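PDB 4MGQ: glycosyl hydrolase family 10 from Prevotella bryantii, which probably hydrolyses internal beta-1,4-xylosidic linkages of xylan as a whole enzyme, of which this chain is a calcium-containing carbohydrate-binding module. Local coordinates for residues 2-5 and 6-9; 42-46 and 47-51; 71-74 and 75-78. All coordinates share one frame; numbering follows the deposited sequence.

Overall arrangement
From the N terminus, contact 1 (2-5 with 6-9) comes first, within helix 2-8, its centre about 27 Å from the centre of the chain. The chain then enters a beta sandwich of two antiparallel sheets. Contact 2 (42-46 with 47-51) closes the turn where the connection from strand 34-37 of one sheet enters strand 48-57 of the other. Contact 3 (71-74 with 75-78) lies in the loop joining neighbouring strands 61-69 and 80-82. The three follow in series, with neither nesting nor crossing. Contacts 2 and 3 touch where Leu51 CB meets Pro78 CB at 3.6 Å, whereas contact 1 stands about 23 Å from contact 2 between nearest atoms.

Contact 1 of 3, residues 2-5 and 6-9; sequences VAYL and NSLI
Leu8 lies over one face of the Tyr4 ring, its CG 4.1 Å from the ring centroid in a CH-pi contact displaced toward the rim. The branch does the rest of the touching: CD1 reaches Tyr4 CE2 at 3.5 Å, while CD2 comes down beside CZ and OH. Tyr4 can offer its ring because CG stands anti to the backbone N (chi1 -179°), which carries the aromatic group along the helix surface to the leucine one turn on. A flat, polarisable ring and a branched aliphatic group suit such a pairing, since the branch spreads across the face.

Beside this pair, Ser7 OG donates to Tyr4 O, three residues earlier; at 2.5 Å the bond is unusually short and its exact length is doubtful. Asn6 also bonds back to a carbonyl, here four residues earlier: its ND2 gives a straight bond of 2.9 Å to Val2 O, which lies in the plane of the Asn6 amide, although ND2 comes from above the carbonyl plane. Both have short side chains with a donor able to bend back to the preceding turn. Val2 CG1 runs alongside that ND2.

All this decorates the N-terminal helix 2-8, exposed and nearly two turns long, held by the usual pattern of backbone bonds. Asn6 N joins Val2 O at 3.0 Å from the face opposite ND2, giving that oxygen two donors from one residue, and Ser7 N binds Ala3 O. Toward the end the pattern tightens: Leu8 N bonds to Leu5 O at 3.1 Å, three residues back, and reaches Tyr4 O only weakly.

Contact 2 of 3, residues 42-46 and 47-51; sequences ELQSG and KTYTL
Gln44 and Lys47 both set CG anti to the carbonyl carbon (chi1 -55° for Gln44 and -73° for Lys47) and then extend, which lays the two chains side by side with OE1 and NZ at the same end. Between them the backbone makes a type II beta turn from Gln44 to Lys47, leading into strand 48-57 of the beta sandwich. Lys47 N closes it on Gln44 O at 3.1 Å, and glycine suits the third position, where the positive phi of Gly46 would press a CB against the preceding carbonyl oxygen. A second link spans the same two residues: Lys47 NZ donates to Gln44 OE1 at 3.0 Å, from above the plane of the amide. A long, flexible lysine fits here because its methylenes lie along the glutamine before the charged end is reached.

Tyr49, the second residue of strand 48-57, turns its ring back toward the loop, against Leu43 and Gln44. Leu43 CD2 sits over one ring face, 3.9 Å from the centroid, in a CH-pi contact; Leu120 of strand 111-121 packs against both of these buried side chains. Tyrosine suits the place because its ring packs against leucine while its hydroxyl takes a backbone N-H: Gln44 N gives its OH a nearly straight bond of 2.8 Å, pinning the loop backbone to the strand. The hydroxyl donates to a water at 2.6 Å, lying in the ring plane at its edge. That water hands its own hydrogens to Glu42 O and Gln44 OE1. Another water donates to Gly46 O at 2.9 Å and is hydrogen-bonded to Thr48 OG1.

Contact 3 of 3, residues 71-74 and 75-78; sequences ATQY and WPTP
The loop that joins strands 61-69 and 80-82, neighbours in one sheet of the beta sandwich, bends sharply at a cis peptide bond between Trp75 and Pro76. Gln73 meets Pro76 across the bend: NE2 donates to the proline carbonyl O at 2.8 Å. The bond is close to straight (165°), and the donor lies in the carbonyl plane while the acceptor lies near the plane of the amide. Gln73 achieves this with CG anti to the backbone N (chi1 -174°) and an extended chain, which passes its CG beside the oxygens of Trp75 and Pro76. NE2 also lies 3.5 Å from Pro76 CD, against the side of the ring. Proline suits the position, being the residue that most readily accepts the cis peptide at this bend.

Thr77 fills the inside of the bend with its methyl: CG2 approaches Tyr74 O at 3.2 Å and Gln73 O at 3.4 Å. Its OG1 faces elsewhere, bonding to Ser79 OG and to a water that donates to Tyr74 O at 2.9 Å, so a threonine supplies both an apolar and a polar branch. Outside the bend, the Tyr74 ring meets Trp66 edge-to-face and takes Thr72 CG2 over one face.

The amide of Gln73 is also held by strand 87-94 and what follows it: NE2 donates to Glu94 O as well, and OE1 accepts from Lys96 N. With both ends of the buried amide engaged, its rotation is fixed, and the loop is anchored to the neighbouring backbone.

Contact 1 of 3, residues 2-5 and 6-9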
ATOM      1  N   VAL A   2      14.831 -13.427 -25.781  1.00 17.39           N
ATOM      2  CA  VAL A   2      13.382 -13.539 -25.889  1.00 13.82           C
ATOM      3  C   VAL A   2      12.685 -13.022 -24.630  1.00 14.30           C
ATOM      4  O   VAL A   2      11.702 -12.285 -24.722  1.00 13.92           O
ATOM      5  CB  VAL A   2      12.967 -14.999 -26.173  1.00 16.17           C
ATOM      6  CG1 VAL A   2      11.486 -15.198 -25.927  1.00 16.38           C
ATOM      7  CG2 VAL A   2      13.344 -15.377 -27.596  1.00 15.89           C
ATOM      8  N   ALA A   3      13.197 -13.384 -23.456  1.00 13.27           N
ATOM      9  CA  ALA A   3      12.612 -12.904 -22.210  1.00 16.01           C
ATOM     10  C   ALA A   3      12.645 -11.379 -22.129  1.00 12.76           C
ATOM     11  O   ALA A   3      11.673 -10.743 -21.716  1.00 12.79           O
ATOM     12  CB  ALA A   3      13.333 -13.509 -21.013  1.00 18.93           C
ATOM     13  N   TYR A   4      13.766 -10.790 -22.534  1.00 14.62           N
ATOM     14  CA  TYR A   4      13.907  -9.342 -22.441  1.00 11.46           C
ATOM     15  C   TYR A   4      12.954  -8.635 -23.402  1.00 10.80           C
ATOM     16  O   TYR A   4      12.298  -7.657 -23.034  1.00 11.15           O
ATOM     17  CB  TYR A   4      15.357  -8.913 -22.715  1.00 12.45           C
ATOM     18  CG  TYR A   4      15.534  -7.414 -22.604  1.00 12.25           C
ATOM     19  CD1 TYR A   4      15.311  -6.764 -21.401  1.00 12.75           C
ATOM     20  CD2 TYR A   4      15.909  -6.650 -23.705  1.00 10.91           C
ATOM     21  CE1 TYR A   4      15.455  -5.393 -21.288  1.00 14.64           C
ATOM     22  CE2 TYR A   4      16.066  -5.282 -23.600  1.00 11.01           C
ATOM     23  CZ  TYR A   4      15.832  -4.659 -22.398  1.00 12.86           C
ATOM     24  OH  TYR A   4      15.969  -3.295 -22.275  1.00 11.35           O
ATOM     25  N   LEU A   5      12.880  -9.134 -24.633  1.00  9.49           N
ATOM     26  CA  LEU A   5      12.008  -8.528 -25.634  1.00  9.86           C
ATOM     27  C   LEU A   5      10.559  -8.595 -25.177  1.00  9.83           C
ATOM     28  O   LEU A   5       9.810  -7.622 -25.301  1.00  9.38           O
ATOM     29  CB  LEU A   5      12.174  -9.220 -26.987  1.00 10.15           C
ATOM     30  CG  LEU A   5      13.540  -9.059 -27.667  1.00 11.74           C
ATOM     31  CD1 LEU A   5      13.656  -9.977 -28.888  1.00 13.88           C
ATOM     32  CD2 LEU A   5      13.756  -7.610 -28.078  1.00 11.66           C
ATOM     33  N   ASN A   6      10.159  -9.744 -24.638  1.00 12.52           N
ATOM     34  CA  ASN A   6       8.821  -9.855 -24.063  1.00 11.94           C
ATOM     35  C   ASN A   6       8.557  -8.795 -22.992  1.00 11.63           C
ATOM     36  O   ASN A   6       7.483  -8.184 -22.958  1.00 12.43           O
ATOM     37  CB  ASN A   6       8.605 -11.256 -23.474  1.00 13.32           C
ATOM     38  CG  ASN A   6       8.058 -12.235 -24.490  1.00 15.56           C
ATOM     39  OD1 ASN A   6       6.844 -12.355 -24.658  1.00 14.79           O
ATOM     40  ND2 ASN A   6       8.951 -12.947 -25.177  1.00 13.61           N
ATOM     41  N   SER A   7       9.548  -8.554 -22.139  1.00 11.40           N
ATOM     42  CA  SER A   7       9.377  -7.620 -21.035  1.00 12.27           C
ATOM     43  C   SER A   7       9.185  -6.180 -21.509  1.00 12.19           C
ATOM     44  O   SER A   7       8.622  -5.359 -20.785  1.00 14.26           O
ATOM     45  CB  SER A   7      10.574  -7.685 -20.082  1.00 15.54           C
ATOM     46  OG  SER A   7      11.719  -7.053 -20.633  1.00 13.94           O
ATOM     47  N   LEU A   8       9.648  -5.872 -22.722  1.00 12.19           N
ATOM     48  CA  LEU A   8       9.590  -4.500 -23.235  1.00 12.10           C
ATOM     49  C   LEU A   8       8.268  -4.176 -23.908  1.00 11.34           C
ATOM     50  O   LEU A   8       7.952  -3.008 -24.144  1.00 12.42           O
ATOM     51  CB  LEU A   8      10.729  -4.253 -24.229  1.00 11.59           C
ATOM     52  CG  LEU A   8      12.150  -4.214 -23.667  1.00 10.29           C
ATOM     53  CD1 LEU A   8      13.121  -3.766 -24.769  1.00 10.01           C
ATOM     54  CD2 LEU A   8      12.222  -3.285 -22.469  1.00 12.59           C
ATOM     55  N   ILE A   9       7.498  -5.210 -24.226  1.00 10.72           N
ATOM     56  CA  ILE A   9       6.230  -5.009 -24.914  1.00 10.54           C
ATOM     57  C   ILE A   9       5.207  -4.323 -24.011  1.00 14.75           C
ATOM     58  O   ILE A   9       4.869  -4.814 -22.938  1.00 14.02           O
ATOM     59  CB  ILE A   9       5.670  -6.349 -25.445  1.00  9.79           C
ATOM     60  CG1 ILE A   9       6.631  -6.918 -26.494  1.00  8.78           C
ATOM     61  CG2 ILE A   9       4.287  -6.150 -26.047  1.00 12.01           C
ATOM     62  CD1 ILE A   9       6.274  -8.302 -27.007  1.00 11.61           C
TER

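Contact 2 of 3, residues 42-46 and 47-51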
ATOM      1  N   GLU A  42      15.207   3.324   6.036  1.00 14.13           N
ATOM      2  CA  GLU A  42      14.481   3.968   7.126  1.00 13.25           C
ATOM      3  C   GLU A  42      14.192   5.438   6.815  1.00 12.59           C
ATOM      4  O   GLU A  42      15.049   6.148   6.285  1.00 13.72           O
ATOM      5  CB  GLU A  42      15.284   3.839   8.421  1.00 17.16           C
ATOM      6  CG  GLU A  42      14.649   4.478   9.631  1.00 18.55           C
ATOM      7  CD  GLU A  42      15.424   4.149  10.896  1.00 23.19           C
ATOM      8  OE1 GLU A  42      16.468   4.792  11.132  1.00 24.76           O
ATOM      9  OE2 GLU A  42      14.994   3.232  11.627  1.00 27.32           O
ATOM     10  N   LEU A  43      12.975   5.894   7.116  1.00 10.84           N
ATOM     11  CA  LEU A  43      12.632   7.290   6.879  1.00 11.75           C
ATOM     12  C   LEU A  43      13.359   8.180   7.887  1.00 12.11           C
ATOM     13  O   LEU A  43      13.508   7.813   9.055  1.00 14.97           O
ATOM     14  CB  LEU A  43      11.117   7.504   6.964  1.00 10.22           C
ATOM     15  CG  LEU A  43      10.260   6.482   6.208  1.00 10.56           C
ATOM     16  CD1 LEU A  43       8.800   6.922   6.179  1.00 11.25           C
ATOM     17  CD2 LEU A  43      10.776   6.230   4.784  1.00 12.30           C
ATOM     18  N   GLN A  44      13.834   9.332   7.415  1.00 14.62           N
ATOM     19  CA  GLN A  44      14.638  10.237   8.231  1.00 15.83           C
ATOM     20  C   GLN A  44      13.871  11.473   8.663  1.00 14.09           C
ATOM     21  O   GLN A  44      13.175  12.108   7.867  1.00 14.29           O
ATOM     22  CB  GLN A  44      15.895  10.667   7.467  1.00 17.01           C
ATOM     23  CG  GLN A  44      16.738   9.504   6.978  1.00 22.14           C
ATOM     24  CD  GLN A  44      17.816   9.951   6.006  1.00 29.77           C
ATOM     25  OE1 GLN A  44      17.857   9.507   4.852  1.00 32.48           O
ATOM     26  NE2 GLN A  44      18.693  10.840   6.465  1.00 34.33           N
ATOM     27  N   SER A  45      14.030  11.825   9.935  1.00 14.62           N
ATOM     28  CA  SER A  45      13.387  13.000  10.486  1.00 17.19           C
ATOM     29  C   SER A  45      13.720  14.248   9.666  1.00 16.50           C
ATOM     30  O   SER A  45      14.883  14.488   9.312  1.00 18.54           O
ATOM     31  CB  SER A  45      13.799  13.185  11.950  1.00 17.79           C
ATOM     32  OG  SER A  45      13.073  14.245  12.539  1.00 22.98           O
ATOM     33  N   GLY A  46      12.692  15.028   9.348  1.00 15.93           N
ATOM     34  CA  GLY A  46      12.867  16.255   8.588  1.00 16.35           C
ATOM     35  C   GLY A  46      12.754  16.116   7.078  1.00 16.73           C
ATOM     36  O   GLY A  46      12.713  17.115   6.368  1.00 20.31           O
ATOM     37  N   LYS A  47      12.713  14.883   6.582  1.00 14.11           N
ATOM     38  CA  LYS A  47      12.593  14.649   5.144  1.00 13.35           C
ATOM     39  C   LYS A  47      11.141  14.375   4.779  1.00 14.32           C
ATOM     40  O   LYS A  47      10.413  13.750   5.551  1.00 16.16           O
ATOM     41  CB  LYS A  47      13.474  13.474   4.698  1.00 14.02           C
ATOM     42  CG  LYS A  47      14.975  13.773   4.674  1.00 18.51           C
ATOM     43  CD  LYS A  47      15.740  12.624   4.030  1.00 20.97           C
ATOM     44  CE  LYS A  47      17.206  12.983   3.789  1.00 24.91           C
ATOM     45  NZ  LYS A  47      17.889  11.889   3.037  1.00 31.70           N
ATOM     46  N   THR A  48      10.728  14.845   3.607  1.00 13.02           N
ATOM     47  CA  THR A  48       9.372  14.585   3.136  1.00 11.25           C
ATOM     48  C   THR A  48       9.336  13.417   2.160  1.00 11.89           C
ATOM     49  O   THR A  48      10.145  13.334   1.233  1.00 12.63           O
ATOM     50  CB  THR A  48       8.764  15.827   2.486  1.00 13.31           C
ATOM     51  OG1 THR A  48       8.580  16.823   3.499  1.00 15.28           O
ATOM     52  CG2 THR A  48       7.407  15.515   1.863  1.00 12.95           C
ATOM     53  N   TYR A  49       8.383  12.521   2.388  1.00  9.62           N
ATOM     54  CA  TYR A  49       8.230  11.306   1.600  1.00  8.86           C
ATOM     55  C   TYR A  49       6.867  11.321   0.940  1.00 10.34           C
ATOM     56  O   TYR A  49       5.909  11.840   1.501  1.00 10.58           O
ATOM     57  CB  TYR A  49       8.391  10.064   2.482  1.00  7.29           C
ATOM     58  CG  TYR A  49       9.771   9.980   3.071  1.00  9.18           C
ATOM     59  CD1 TYR A  49      10.088  10.669   4.233  1.00 11.60           C
ATOM     60  CD2 TYR A  49      10.765   9.243   2.442  1.00 11.54           C
ATOM     61  CE1 TYR A  49      11.375  10.612   4.771  1.00 10.43           C
ATOM     62  CE2 TYR A  49      12.046   9.172   2.969  1.00 10.74           C
ATOM     63  CZ  TYR A  49      12.341   9.872   4.125  1.00 11.83           C
ATOM     64  OH  TYR A  49      13.610   9.823   4.643  1.00 11.75           O
ATOM     65  N   THR A  50       6.783  10.756  -0.256  1.00  9.06           N
ATOM     66  CA  THR A  50       5.526  10.774  -1.001  1.00  9.68           C
ATOM     67  C   THR A  50       5.063   9.357  -1.285  1.00  8.60           C
ATOM     68  O   THR A  50       5.766   8.576  -1.933  1.00  9.51           O
ATOM     69  CB  THR A  50       5.667  11.552  -2.327  1.00 11.06           C
ATOM     70  OG1 THR A  50       6.029  12.908  -2.049  1.00 12.85           O
ATOM     71  CG2 THR A  50       4.359  11.538  -3.112  1.00 11.93           C
ATOM     72  N   LEU A  51       3.885   9.011  -0.767  1.00  7.64           N
ATOM     73  CA  LEU A  51       3.289   7.712  -1.051  1.00  7.88           C
ATOM     74  C   LEU A  51       2.474   7.813  -2.332  1.00  8.61           C
ATOM     75  O   LEU A  51       1.577   8.644  -2.421  1.00  9.68           O
ATOM     76  CB  LEU A  51       2.393   7.260   0.113  1.00  7.89           C
ATOM     77  CG  LEU A  51       1.665   5.923  -0.062  1.00  7.54           C
ATOM     78  CD1 LEU A  51       2.634   4.743  -0.101  1.00  9.56           C
ATOM     79  CD2 LEU A  51       0.635   5.715   1.053  1.00  7.90           C
TER
HETATM   80  O   HOH W   1      15.197   7.981   3.821  1.00 17.59           O
HETATM   81  O   HOH W   2      10.767  18.238   4.577  1.00 22.42           O

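Contact 3 of 3, residues 71-74 and 75-78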
ATOM      1  N   ALA A  71       8.336   5.593  17.987  1.00 14.11           N
ATOM      2  CA  ALA A  71       7.020   6.175  18.252  1.00 14.24           C
ATOM      3  C   ALA A  71       6.161   6.080  16.992  1.00 12.46           C
ATOM      4  O   ALA A  71       6.684   5.907  15.894  1.00 11.45           O
ATOM      5  CB  ALA A  71       7.141   7.622  18.703  1.00 19.27           C
ATOM      6  N   THR A  72       4.850   6.174  17.160  1.00 10.07           N
ATOM      7  CA  THR A  72       3.938   6.164  16.025  1.00  9.26           C
ATOM      8  C   THR A  72       3.724   7.592  15.547  1.00  9.00           C
ATOM      9  O   THR A  72       3.601   8.509  16.360  1.00 11.28           O
ATOM     10  CB  THR A  72       2.569   5.539  16.392  1.00  9.64           C
ATOM     11  OG1 THR A  72       2.766   4.276  17.042  1.00 14.07           O
ATOM     12  CG2 THR A  72       1.734   5.345  15.149  1.00  9.47           C
ATOM     13  N   GLN A  73       3.694   7.800  14.233  1.00  8.65           N
ATOM     14  CA  GLN A  73       3.380   9.124  13.711  1.00  8.89           C
ATOM     15  C   GLN A  73       1.936   9.154  13.230  1.00  9.79           C
ATOM     16  O   GLN A  73       1.602   8.556  12.201  1.00 10.59           O
ATOM     17  CB  GLN A  73       4.333   9.514  12.577  1.00  9.97           C
ATOM     18  CG  GLN A  73       4.130  10.946  12.108  1.00  8.69           C
ATOM     19  CD  GLN A  73       5.306  11.495  11.312  1.00 11.25           C
ATOM     20  OE1 GLN A  73       6.464  11.343  11.710  1.00 11.13           O
ATOM     21  NE2 GLN A  73       5.006  12.163  10.196  1.00  9.17           N
ATOM     22  N   TYR A  74       1.073   9.819  14.000  1.00 10.20           N
ATOM     23  CA  TYR A  74      -0.346   9.899  13.659  1.00  9.43           C
ATOM     24  C   TYR A  74      -0.646  11.089  12.766  1.00  9.91           C
ATOM     25  O   TYR A  74      -1.677  11.116  12.098  1.00  9.47           O
ATOM     26  CB  TYR A  74      -1.202   9.978  14.928  1.00  8.74           C
ATOM     27  CG  TYR A  74      -1.047   8.760  15.793  1.00  7.76           C
ATOM     28  CD1 TYR A  74      -1.573   7.537  15.408  1.00  8.25           C
ATOM     29  CD2 TYR A  74      -0.345   8.827  16.992  1.00 10.51           C
ATOM     30  CE1 TYR A  74      -1.412   6.405  16.199  1.00  8.69           C
ATOM     31  CE2 TYR A  74      -0.186   7.723  17.784  1.00  9.94           C
ATOM     32  CZ  TYR A  74      -0.714   6.516  17.388  1.00  9.96           C
ATOM     33  OH  TYR A  74      -0.531   5.416  18.190  1.00 10.03           O
ATOM     34  N   TRP A  75       0.259  12.061  12.762  1.00 10.16           N
ATOM     35  CA  TRP A  75       0.134  13.264  11.931  1.00 12.14           C
ATOM     36  C   TRP A  75       1.497  13.920  11.787  1.00 13.84           C
ATOM     37  O   TRP A  75       2.230  14.035  12.773  1.00 13.62           O
ATOM     38  CB  TRP A  75      -0.860  14.263  12.546  1.00 11.66           C
ATOM     39  CG  TRP A  75      -1.148  15.431  11.649  1.00 13.48           C
ATOM     40  CD1 TRP A  75      -0.340  16.507  11.414  1.00 17.19           C
ATOM     41  CD2 TRP A  75      -2.313  15.623  10.846  1.00 14.15           C
ATOM     42  NE1 TRP A  75      -0.936  17.359  10.516  1.00 22.24           N
ATOM     43  CE2 TRP A  75      -2.150  16.839  10.154  1.00 16.37           C
ATOM     44  CE3 TRP A  75      -3.482  14.889  10.651  1.00 13.99           C
ATOM     45  CZ2 TRP A  75      -3.113  17.334   9.279  1.00 21.54           C
ATOM     46  CZ3 TRP A  75      -4.436  15.379   9.775  1.00 22.02           C
ATOM     47  CH2 TRP A  75      -4.246  16.591   9.104  1.00 22.65           C
ATOM     48  N   PRO A  76       1.865  14.338  10.560  1.00 11.30           N
ATOM     49  CA  PRO A  76       1.174  14.146   9.285  1.00 11.23           C
ATOM     50  C   PRO A  76       1.448  12.756   8.735  1.00 13.05           C
ATOM     51  O   PRO A  76       2.466  12.156   9.071  1.00 11.22           O
ATOM     52  CB  PRO A  76       1.796  15.213   8.385  1.00 13.61           C
ATOM     53  CG  PRO A  76       3.207  15.307   8.886  1.00 14.40           C
ATOM     54  CD  PRO A  76       3.129  15.078  10.388  1.00 13.14           C
ATOM     55  N   THR A  77       0.555  12.259   7.891  1.00 10.65           N
ATOM     56  CA  THR A  77       0.680  10.920   7.354  1.00 10.54           C
ATOM     57  C   THR A  77       0.354  10.912   5.870  1.00  8.27           C
ATOM     58  O   THR A  77      -0.190  11.890   5.353  1.00  9.54           O
ATOM     59  CB  THR A  77      -0.277   9.944   8.054  1.00 11.65           C
ATOM     60  OG1 THR A  77      -1.619  10.307   7.726  1.00 10.12           O
ATOM     61  CG2 THR A  77      -0.086   9.946   9.571  1.00 11.13           C
ATOM     62  N   PRO A  78       0.666   9.800   5.182  1.00  8.01           N
ATOM     63  CA  PRO A  78       0.219   9.665   3.796  1.00  9.00           C
ATOM     64  C   PRO A  78      -1.163   9.022   3.683  1.00  7.73           C
ATOM     65  O   PRO A  78      -1.440   8.353   2.693  1.00  9.52           O
ATOM     66  CB  PRO A  78       1.286   8.768   3.177  1.00  8.12           C
ATOM     67  CG  PRO A  78       1.713   7.869   4.324  1.00  8.31           C
ATOM     68  CD  PRO A  78       1.614   8.734   5.571  1.00  8.46           C
TER
HETATM   69  O   HOH W   3      -2.909  11.688   9.498  1.00 12.16           O